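Local structure of esterase (3DOH) at residues N64-G67 / G68-S72; D135-L139 / I140-F144; D167-P170 / D171-Y174; G187-N190 / Y191-V194. The protein is a thermostable esterase that probably hydrolyses carboxylic esters, joining an immunoglobulin-like N-terminal domain to an alpha/beta-hydrolase domain. One frame throughout, in Å; residues are numbered along the deposited sequence.

Interaction 1: residues N64-G67 / G68-S72; sequences NNSG and GLSFS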
loop_
_atom_site.group_PDB
_atom_site.type_symbol
_atom_site.label_atom_id
_atom_site.label_comp_id
_atom_site.label_asym_id
_atom_site.label_seq_id
_atom_site.Cartn_x
_atom_site.Cartn_y
_atom_site.Cartn_z
ATOM N N ASN A 64 22.912 -29.577 0.410
ATOM C CA ASN A 64 23.507 -30.462 1.418
ATOM C C ASN A 64 23.845 -31.820 0.776
ATOM O O ASN A 64 23.661 -32.004 -0.448
ATOM C CB ASN A 64 22.578 -30.625 2.627
ATOM C CG ASN A 64 21.253 -31.321 2.282
ATOM O OD1 ASN A 64 20.182 -30.927 2.759
ATOM N ND2 ASN A 64 21.322 -32.368 1.475
ATOM N N ASN A 65 24.337 -32.756 1.589
ATOM C CA ASN A 65 24.573 -34.122 1.137
ATOM C C ASN A 65 23.687 -35.119 1.851
ATOM O O ASN A 65 23.773 -36.319 1.626
ATOM C CB ASN A 65 26.048 -34.504 1.261
ATOM C CG ASN A 65 26.770 -34.536 -0.102
ATOM O OD1 ASN A 65 26.220 -34.980 -1.148
ATOM N ND2 ASN A 65 28.012 -34.066 -0.095
ATOM N N SER A 66 22.821 -34.601 2.702
ATOM C CA SER A 66 21.870 -35.413 3.440
ATOM C C SER A 66 20.657 -35.797 2.578
ATOM O O SER A 66 20.343 -36.962 2.473
ATOM C CB SER A 66 21.443 -34.683 4.711
ATOM O OG SER A 66 20.873 -33.407 4.394
ATOM N N GLY A 67 19.978 -34.824 1.969
ATOM C CA GLY A 67 18.766 -35.091 1.184
ATOM C C GLY A 67 17.497 -34.597 1.853
ATOM O O GLY A 67 16.394 -34.715 1.302
ATOM N N GLY A 68 17.651 -34.065 3.062
ATOM C CA GLY A 68 16.544 -33.495 3.794
ATOM C C GLY A 68 16.696 -31.998 3.876
ATOM O O GLY A 68 17.292 -31.351 3.010
ATOM N N LEU A 69 16.163 -31.424 4.932
ATOM C CA LEU A 69 16.119 -29.986 4.997
ATOM C C LEU A 69 17.361 -29.347 5.594
ATOM O O LEU A 69 17.381 -28.156 5.769
ATOM C CB LEU A 69 14.855 -29.534 5.750
ATOM C CG LEU A 69 13.476 -29.905 5.169
ATOM C CD1 LEU A 69 12.425 -29.059 5.859
ATOM C CD2 LEU A 69 13.418 -29.701 3.655
ATOM N N SER A 70 18.405 -30.111 5.889
ATOM C CA SER A 70 19.504 -29.566 6.726
ATOM C C SER A 70 20.407 -28.598 5.965
ATOM O O SER A 70 20.756 -28.850 4.797
ATOM C CB SER A 70 20.330 -30.680 7.397
ATOM O OG SER A 70 21.410 -31.108 6.573
ATOM N N PHE A 71 20.773 -27.500 6.629
ATOM C CA PHE A 71 21.594 -26.460 6.033
ATOM C C PHE A 71 22.625 -25.941 7.027
ATOM O O PHE A 71 22.246 -25.419 8.065
ATOM C CB PHE A 71 20.693 -25.310 5.586
ATOM C CG PHE A 71 21.413 -24.002 5.316
ATOM C CD1 PHE A 71 22.402 -23.904 4.328
ATOM C CD2 PHE A 71 21.054 -22.842 6.026
ATOM C CE1 PHE A 71 23.044 -22.652 4.067
ATOM C CE2 PHE A 71 21.690 -21.583 5.788
ATOM C CZ PHE A 71 22.685 -21.489 4.806
ATOM N N SER A 72 23.915 -26.068 6.710
ATOM C CA SER A 72 24.938 -25.344 7.457
ATOM C C SER A 72 25.586 -24.260 6.624
ATOM O O SER A 72 25.991 -24.537 5.502
ATOM C CB SER A 72 26.036 -26.277 7.971
ATOM O OG SER A 72 27.000 -25.531 8.727
#
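S66 and S70 both turn their hydroxyls to lie between their own backbone N and carbonyl carbon (chi1 58° and 89°), and this brings the two across the mouth of a tight loop. S66 OG and S70 OG come 3.2 Å apart in a hydrogen bond in which either could be the donor. N64 adopts the same kind of first torsion (chi1 64°), which folds its amide over the inside of the loop instead of out along the chain. There N64 CB is 3.3 Å from S70 O and N64 CG is 4.0 Å from G68 O, so the side chain lies on the inner side of the loop, facing the G68 and S70 carbonyls. Shortening N64 to an alanine would remove that amide, is likely to open a gap between the carbonyls of G68 and S70, and would probably leave the loop freer to shift. G67 has a positive phi at which a side chain would press against the carbonyl O of S66, so glycine suits the bend. G68, by contrast, would have room for a side chain. L69 and F71 point away from the enclosed side; F71 meets the ring of Y62, whose hydroxyl is also hydrogen-bonded to L69 O, and packs on P320 of the second subunit. The loop links the antiparallel neighbours 53-64 and 80-85 of the immunoglobulin-like domain: N64 at the end of the first strand pairs its backbone with Y80, and its side chain rests on Y80 and V82 of the second.

Interaction 2: residues D135-L139 / I140-F144; sequences DEKHL and IIDDF. With SO4 (sulfate ion), chain F; SO4 (sulfate ion), chain G.
K137 and D142 form a salt bridge round the end of a strand, with K137 NZ 2.9 Å from D142 OD2 and approaching that oxygen almost end-on to its C-O bond. The lysine chain bends at chi2 and again at chi4 to curl back to the carboxylate, and NZ also donates to O1 of the chain F sulfate at 3.2 Å. D142 is tied down through its backbone as well: D142 N donates to H138 O at 2.9 Å (N-H...O angle 144°), closing an alpha-turn. Its other carboxylate oxygen, OD1, accepts a weak bond from I140 N. On the strand side, H138 is gripped at both ring nitrogens. H138 NE2 gives a nearly straight bond (175°) of 2.7 Å to E136 OE1, in the ring plane and on the anti lone pair of that oxygen, while ND1 donates to O4 of the chain G sulfate at 2.6 Å. Two bonds at its edge thus fix the rotation of the imidazole, and the Y191 ring meets it edge-to-face. Packing is lighter: the CB atoms of H138 and I141 lie 3.9 Å apart. I141 continues outward onto V194 and A195 of helix 192-195. The turn leads from strand 129-139 of the immunoglobulin-like sheet to strand 144-150, outermost in the hydrolase sheet within this chain. A histidine that donates from both nitrogens, beside a carboxylate and a sulfate, is probably protonated. E136 OE1 also has R105 as a salt-bridge partner. K137 NZ and H138 ND1 hold the sulfates, which probably came from the crystallisation liquor; the nearby acids D142 and D143 would probably weaken rather than explain anion binding.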
loop_
_atom_site.group_PDB
_atom_site.type_symbol
_atom_site.label_atom_id
_atom_site.label_comp_id
_atom_site.label_asym_id
_atom_site.label_seq_id
_atom_site.Cartn_x
_atom_site.Cartn_y
_atom_site.Cartn_z
ATOM N N ASP A 135 9.149 -38.727 -6.373
ATOM C CA ASP A 135 9.303 -39.159 -4.996
ATOM C C ASP A 135 8.616 -38.163 -4.087
ATOM O O ASP A 135 8.728 -36.953 -4.280
ATOM C CB ASP A 135 10.785 -39.268 -4.632
ATOM C CG ASP A 135 11.344 -40.655 -4.876
ATOM O OD1 ASP A 135 11.213 -41.516 -3.981
ATOM O OD2 ASP A 135 11.917 -40.885 -5.962
ATOM N N GLU A 136 7.904 -38.673 -3.092
ATOM C CA GLU A 136 7.531 -37.842 -1.976
ATOM C C GLU A 136 8.471 -38.273 -0.844
ATOM O O GLU A 136 9.097 -39.313 -0.941
ATOM C CB GLU A 136 6.051 -38.055 -1.649
ATOM C CG GLU A 136 5.115 -37.943 -2.880
ATOM C CD GLU A 136 3.622 -37.878 -2.526
ATOM O OE1 GLU A 136 3.291 -37.879 -1.333
ATOM O OE2 GLU A 136 2.771 -37.811 -3.434
ATOM N N LYS A 137 8.626 -37.462 0.194
ATOM C CA LYS A 137 9.316 -37.853 1.452
ATOM C C LYS A 137 8.435 -37.197 2.498
ATOM O O LYS A 137 8.284 -35.971 2.456
ATOM C CB LYS A 137 10.731 -37.232 1.519
ATOM C CG LYS A 137 11.795 -37.969 2.315
ATOM C CD LYS A 137 11.875 -37.519 3.771
ATOM C CE LYS A 137 13.143 -38.086 4.510
ATOM N NZ LYS A 137 12.952 -39.462 5.175
ATOM N N HIS A 138 7.870 -37.983 3.409
ATOM C CA HIS A 138 6.890 -37.472 4.360
ATOM C C HIS A 138 7.496 -37.323 5.750
ATOM O O HIS A 138 7.573 -38.288 6.511
ATOM C CB HIS A 138 5.667 -38.390 4.414
ATOM C CG HIS A 138 5.067 -38.676 3.072
ATOM N ND1 HIS A 138 4.799 -39.955 2.635
ATOM C CD2 HIS A 138 4.681 -37.848 2.073
ATOM C CE1 HIS A 138 4.275 -39.903 1.423
ATOM N NE2 HIS A 138 4.192 -38.636 1.060
ATOM N N LEU A 139 7.926 -36.108 6.076
ATOM C CA LEU A 139 8.866 -35.896 7.171
ATOM C C LEU A 139 8.188 -36.083 8.523
ATOM O O LEU A 139 7.542 -35.170 9.037
ATOM C CB LEU A 139 9.485 -34.500 7.081
ATOM C CG LEU A 139 10.755 -34.374 6.238
ATOM C CD1 LEU A 139 11.266 -32.941 6.244
ATOM C CD2 LEU A 139 11.827 -35.331 6.734
ATOM N N ILE A 140 8.339 -37.272 9.097
ATOM C CA ILE A 140 7.773 -37.570 10.407
ATOM C C ILE A 140 6.594 -38.530 10.293
ATOM O O ILE A 140 6.375 -39.366 11.168
ATOM C CB ILE A 140 7.312 -36.288 11.126
ATOM C CG1 ILE A 140 8.472 -35.297 11.245
ATOM C CG2 ILE A 140 6.747 -36.621 12.498
ATOM C CD1 ILE A 140 9.516 -35.698 12.265
ATOM N N ILE A 141 5.836 -38.402 9.208
ATOM C CA ILE A 141 4.797 -39.371 8.882
ATOM C C ILE A 141 5.400 -40.694 8.424
ATOM O O ILE A 141 4.764 -41.744 8.522
ATOM C CB ILE A 141 3.856 -38.840 7.784
ATOM C CG1 ILE A 141 2.850 -37.851 8.377
ATOM C CG2 ILE A 141 3.137 -39.991 7.098
ATOM C CD1 ILE A 141 1.846 -37.326 7.374
ATOM N N ASP A 142 6.630 -40.637 7.925
ATOM C CA ASP A 142 7.336 -41.825 7.509
ATOM C C ASP A 142 8.046 -42.567 8.651
ATOM O O ASP A 142 8.585 -43.619 8.416
ATOM C CB ASP A 142 8.305 -41.489 6.373
ATOM C CG ASP A 142 9.448 -40.569 6.830
ATOM O OD1 ASP A 142 9.491 -40.191 8.057
ATOM O OD2 ASP A 142 10.290 -40.227 5.944
ATOM N N ASP A 143 8.040 -42.042 9.873
ATOM C CA ASP A 143 8.489 -42.842 11.030
ATOM C C ASP A 143 7.428 -43.692 11.702
ATOM O O ASP A 143 7.761 -44.467 12.600
ATOM C CB ASP A 143 9.136 -41.993 12.125
ATOM C CG ASP A 143 10.236 -41.125 11.606
ATOM O OD1 ASP A 143 11.178 -41.677 11.002
ATOM O OD2 ASP A 143 10.161 -39.884 11.799
ATOM N N PHE A 144 6.169 -43.499 11.326
ATOM C CA PHE A 144 5.034 -44.255 11.851
ATOM C C PHE A 144 4.847 -45.403 10.907
ATOM O O PHE A 144 4.422 -45.213 9.758
ATOM C CB PHE A 144 3.716 -43.447 11.776
ATOM C CG PHE A 144 3.572 -42.384 12.812
ATOM C CD1 PHE A 144 4.456 -41.297 12.855
ATOM C CD2 PHE A 144 2.532 -42.450 13.745
ATOM C CE1 PHE A 144 4.349 -40.313 13.814
ATOM C CE2 PHE A 144 2.392 -41.442 14.734
ATOM C CZ PHE A 144 3.309 -40.360 14.753
HETATM S S SO4 F . 12.125 -37.825 9.291
HETATM O O1 SO4 F . 11.832 -38.344 7.957
HETATM O O2 SO4 F . 13.430 -37.185 9.326
HETATM O O3 SO4 F . 12.155 -38.896 10.251
HETATM O O4 SO4 F . 11.110 -36.874 9.720
HETATM S S SO4 G . 4.862 -43.123 4.369
HETATM O O1 SO4 G . 3.401 -43.086 4.319
HETATM O O2 SO4 G . 5.311 -43.741 3.116
HETATM O O3 SO4 G . 5.337 -43.894 5.526
HETATM O O4 SO4 G . 5.393 -41.757 4.462
#

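Interaction 3: residues D167-P170 / D171-Y174; sequences DVNP and DRKY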
loop_
_atom_site.group_PDB
_atom_site.type_symbol
_atom_site.label_atom_id
_atom_site.label_comp_id
_atom_site.label_asym_id
_atom_site.label_seq_id
_atom_site.Cartn_x
_atom_site.Cartn_y
_atom_site.Cartn_z
ATOM N N ASP A 167 16.574 -45.609 19.609
ATOM C CA ASP A 167 17.800 -45.581 20.421
ATOM C C ASP A 167 17.425 -45.473 21.853
ATOM O O ASP A 167 17.983 -44.678 22.598
ATOM C CB ASP A 167 18.736 -44.420 20.084
ATOM C CG ASP A 167 19.110 -44.366 18.626
ATOM O OD1 ASP A 167 18.591 -45.184 17.823
ATOM O OD2 ASP A 167 19.932 -43.480 18.284
ATOM N N VAL A 168 16.488 -46.298 22.248
ATOM C CA VAL A 168 15.968 -46.219 23.568
ATOM C C VAL A 168 16.328 -47.560 24.260
ATOM O O VAL A 168 16.434 -48.581 23.582
ATOM C CB VAL A 168 14.465 -45.880 23.409
ATOM C CG1 VAL A 168 13.576 -47.104 23.601
ATOM C CG2 VAL A 168 14.073 -44.709 24.276
ATOM N N ASN A 169 16.567 -47.562 25.577
ATOM C CA ASN A 169 16.839 -48.818 26.293
ATOM C C ASN A 169 15.628 -49.778 26.281
ATOM O O ASN A 169 14.551 -49.414 26.779
ATOM C CB ASN A 169 17.327 -48.560 27.729
ATOM C CG ASN A 169 17.352 -49.849 28.609
ATOM O OD1 ASN A 169 17.610 -50.949 28.122
ATOM N ND2 ASN A 169 17.085 -49.694 29.908
ATOM N N PRO A 170 15.802 -51.004 25.709
ATOM C CA PRO A 170 14.761 -52.060 25.663
ATOM C C PRO A 170 14.329 -52.523 27.045
ATOM O O PRO A 170 13.229 -53.068 27.199
ATOM C CB PRO A 170 15.465 -53.231 24.953
ATOM C CG PRO A 170 16.560 -52.607 24.194
ATOM C CD PRO A 170 17.035 -51.452 25.043
ATOM N N ASP A 171 15.203 -52.297 28.029
ATOM C CA ASP A 171 14.969 -52.716 29.406
ATOM C C ASP A 171 14.071 -51.779 30.251
ATOM O O ASP A 171 13.504 -52.225 31.240
ATOM C CB ASP A 171 16.301 -53.081 30.096
ATOM C CG ASP A 171 16.935 -54.400 29.518
ATOM O OD1 ASP A 171 16.195 -55.409 29.327
ATOM O OD2 ASP A 171 18.166 -54.428 29.243
ATOM N N ARG A 172 13.919 -50.513 29.844
ATOM C CA ARG A 172 12.930 -49.604 30.457
ATOM C C ARG A 172 11.593 -49.630 29.679
ATOM O O ARG A 172 11.528 -50.129 28.552
ATOM C CB ARG A 172 13.481 -48.157 30.571
ATOM C CG ARG A 172 14.511 -47.929 31.719
ATOM C CD ARG A 172 14.989 -46.458 31.882
ATOM N NE ARG A 172 16.456 -46.367 31.806
ATOM C CZ ARG A 172 17.156 -46.087 30.692
ATOM N NH1 ARG A 172 16.540 -45.832 29.544
ATOM N NH2 ARG A 172 18.490 -46.049 30.711
ATOM N N LYS A 173 10.536 -49.099 30.285
ATOM C CA LYS A 173 9.219 -48.998 29.641
ATOM C C LYS A 173 8.838 -47.538 29.375
ATOM O O LYS A 173 9.228 -46.650 30.139
ATOM C CB LYS A 173 8.147 -49.635 30.531
ATOM C CG LYS A 173 8.072 -51.162 30.447
ATOM C CD LYS A 173 7.053 -51.724 31.458
ATOM C CE LYS A 173 6.457 -53.083 31.008
ATOM N NZ LYS A 173 5.374 -53.537 31.954
ATOM N N TYR A 174 8.056 -47.293 28.313
ATOM C CA TYR A 174 7.742 -45.927 27.854
ATOM C C TYR A 174 6.243 -45.692 27.631
ATOM O O TYR A 174 5.504 -46.626 27.378
ATOM C CB TYR A 174 8.512 -45.569 26.582
ATOM C CG TYR A 174 10.010 -45.733 26.704
ATOM C CD1 TYR A 174 10.798 -44.723 27.273
ATOM C CD2 TYR A 174 10.644 -46.912 26.241
ATOM C CE1 TYR A 174 12.152 -44.869 27.390
ATOM C CE2 TYR A 174 11.998 -47.071 26.353
ATOM C CZ TYR A 174 12.758 -46.059 26.941
ATOM O OH TYR A 174 14.128 -46.212 27.038
#
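N169 to R172 make a type I beta turn with P170 and D171 at its corners, closed by a weak bond from R172 N to N169 O (3.3 Å). The N169 side chain reinforces it. With CG opposite the backbone N (chi1 168°), the amide reaches forward over the turn, and N169 OD1 accepts D171 N at 2.8 Å, giving an Asx turn nested in the beta turn. The donor lies well above the amide carbonyl plane, 68° out of it, although the N-H itself points well at the oxygen (157°). The amide's other end, N169 ND2, sits 3.7 Å above the centre of one face of the R172 guanidinium, whose chain kinks at chi3, and R172 NH1 comes within 3.4 Å of N169 CB. Y174 OH donates to the same N169 O at 3.2 Å. That single carbonyl therefore takes both the weak turn-closing amide and a phenol hydroxyl, binding the turn to the residue where the next strand begins. V168 approaches the phenol end of Y174 from the opposite direction, though the detailed fit of the valine methyls to the ring is doubtful in the model. The loop connects strand 157-163 to strand 174-180 at the surface of the hydrolase domain. P213 lies against both V168 and Y174, and K173 has a salt bridge to E262. D167 O is bonded to K332 of the second subunit, where R172 also packs on E336. Y174 itself opens strand 174-180 and pairs its backbone with N259 and with D261 of strand 260-261.

Interaction 4: residues G187-N190 / Y191-V194; sequences GTDN and YLQV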
loop_
_atom_site.group_PDB
_atom_site.type_symbol
_atom_site.label_atom_id
_atom_site.label_comp_id
_atom_site.label_asym_id
_atom_site.label_seq_id
_atom_site.Cartn_x
_atom_site.Cartn_y
_atom_site.Cartn_z
ATOM N N GLY A 187 -11.595 -42.574 6.873
ATOM C CA GLY A 187 -11.139 -43.128 5.625
ATOM C C GLY A 187 -10.556 -44.495 5.828
ATOM O O GLY A 187 -10.850 -45.172 6.810
ATOM N N THR A 188 -9.744 -44.929 4.871
ATOM C CA THR A 188 -9.324 -46.323 4.787
ATOM C C THR A 188 -7.899 -46.369 4.257
ATOM O O THR A 188 -7.352 -47.436 3.980
ATOM C CB THR A 188 -10.238 -47.132 3.847
ATOM O OG1 THR A 188 -10.754 -48.273 4.543
ATOM C CG2 THR A 188 -9.465 -47.597 2.622
ATOM N N ASP A 189 -7.311 -45.186 4.120
ATOM C CA ASP A 189 -6.009 -45.028 3.524
ATOM C C ASP A 189 -4.874 -45.111 4.539
ATOM O O ASP A 189 -3.697 -45.231 4.159
ATOM C CB ASP A 189 -5.938 -43.666 2.798
ATOM C CG ASP A 189 -6.139 -42.443 3.761
ATOM O OD1 ASP A 189 -6.932 -42.521 4.711
ATOM O OD2 ASP A 189 -5.510 -41.382 3.570
ATOM N N ASN A 190 -5.200 -45.013 5.823
ATOM C CA ASN A 190 -4.183 -45.008 6.860
ATOM C C ASN A 190 -3.193 -43.814 6.779
ATOM O O ASN A 190 -2.041 -43.910 7.240
ATOM C CB ASN A 190 -3.411 -46.333 6.847
ATOM C CG ASN A 190 -3.008 -46.779 8.231
ATOM O OD1 ASN A 190 -3.236 -46.068 9.208
ATOM N ND2 ASN A 190 -2.405 -47.955 8.335
ATOM N N TYR A 191 -3.614 -42.701 6.196
ATOM C CA TYR A 191 -2.706 -41.564 6.057
ATOM C C TYR A 191 -3.315 -40.307 6.655
ATOM O O TYR A 191 -2.706 -39.625 7.480
ATOM C CB TYR A 191 -2.361 -41.332 4.585
ATOM C CG TYR A 191 -1.144 -40.461 4.370
ATOM C CD1 TYR A 191 0.106 -41.023 4.146
ATOM C CD2 TYR A 191 -1.245 -39.076 4.393
ATOM C CE1 TYR A 191 1.221 -40.231 3.949
ATOM C CE2 TYR A 191 -0.136 -38.275 4.197
ATOM C CZ TYR A 191 1.094 -38.858 3.976
ATOM O OH TYR A 191 2.202 -38.064 3.782
ATOM N N LEU A 192 -4.531 -40.017 6.219
ATOM C CA LEU A 192 -5.318 -38.875 6.697
ATOM C C LEU A 192 -5.164 -38.520 8.164
ATOM O O LEU A 192 -4.964 -37.342 8.485
ATOM C CB LEU A 192 -6.783 -39.112 6.401
ATOM C CG LEU A 192 -7.409 -38.177 5.372
ATOM C CD1 LEU A 192 -6.399 -37.430 4.470
ATOM C CD2 LEU A 192 -8.396 -38.980 4.561
ATOM N N GLN A 193 -5.220 -39.532 9.033
ATOM C CA GLN A 193 -5.395 -39.310 10.484
ATOM C C GLN A 193 -4.100 -38.856 11.136
ATOM O O GLN A 193 -4.043 -38.457 12.323
ATOM C CB GLN A 193 -6.007 -40.551 11.180
ATOM C CG GLN A 193 -5.051 -41.667 11.583
ATOM C CD GLN A 193 -4.688 -42.588 10.433
ATOM O OE1 GLN A 193 -4.934 -42.266 9.264
ATOM N NE2 GLN A 193 -4.099 -43.744 10.754
ATOM N N VAL A 194 -3.064 -38.890 10.317
ATOM C CA VAL A 194 -1.745 -38.578 10.755
ATOM C C VAL A 194 -1.285 -37.310 10.001
ATOM O O VAL A 194 -0.257 -36.728 10.320
ATOM C CB VAL A 194 -0.868 -39.874 10.570
ATOM C CG1 VAL A 194 0.284 -39.703 9.593
ATOM C CG2 VAL A 194 -0.434 -40.462 11.908
#
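D189 and N190 each reach forward toward the short, weakly bonded helix around 192-195. D189 OD2 accepts L192 N at 3.1 Å (N-H...O angle 160°), the donor standing above the carboxylate plane by 36°. Separately, Q193 NE2 donates to N190 OD1 at 2.9 Å; the two amides are nearly coplanar, and the donor lies in the plane of the N190 carbonyl. Q193 reaches this position by a bend at chi2, which brings its amide back alongside N190, so that Q193 OE1 comes 3.4 Å from N190 C. In the next shell, D189 OD1 is held by Q220 NE2, N190 ND2 by Y160 O, and Q193 NE2 also by A218 O. The Y191 ring leads away from the turn, its hydroxyl bonded to E20 and its ring edge-to-face with H138. A leucine in place of Q193 would lose the amide donor and would probably leave N190 OD1 and A218 O without this partner inside the protein. Because N190 and Q193 are buried, their amides depend on such bonds with protein atoms: each donor finds a carbonyl, and the side chains thereby knit the turn to strands 157-163 and 215-219.

The contacts follow one another along the chain. Interaction 1 lies in the immunoglobulin-like domain, between strands 53-64 and 80-85; interaction 2 leaves strand 129-139 of the same sheet and leads to strand 144-150, the edge of the hydrolase sheet. Their centres are about 16 Å apart, and L69 touches L139. Interaction 4 lies about 14 Å from interaction 2, centre to centre, and meets it through H138 on Y191 and I141 on V194, so they form part of the junction between the domains. Interaction 3, its centre about 24 to 30 Å from those of the others, stands apart before strand 174-180. It and interaction 1 touch the second subunit, so these surface loops contribute to the assembly.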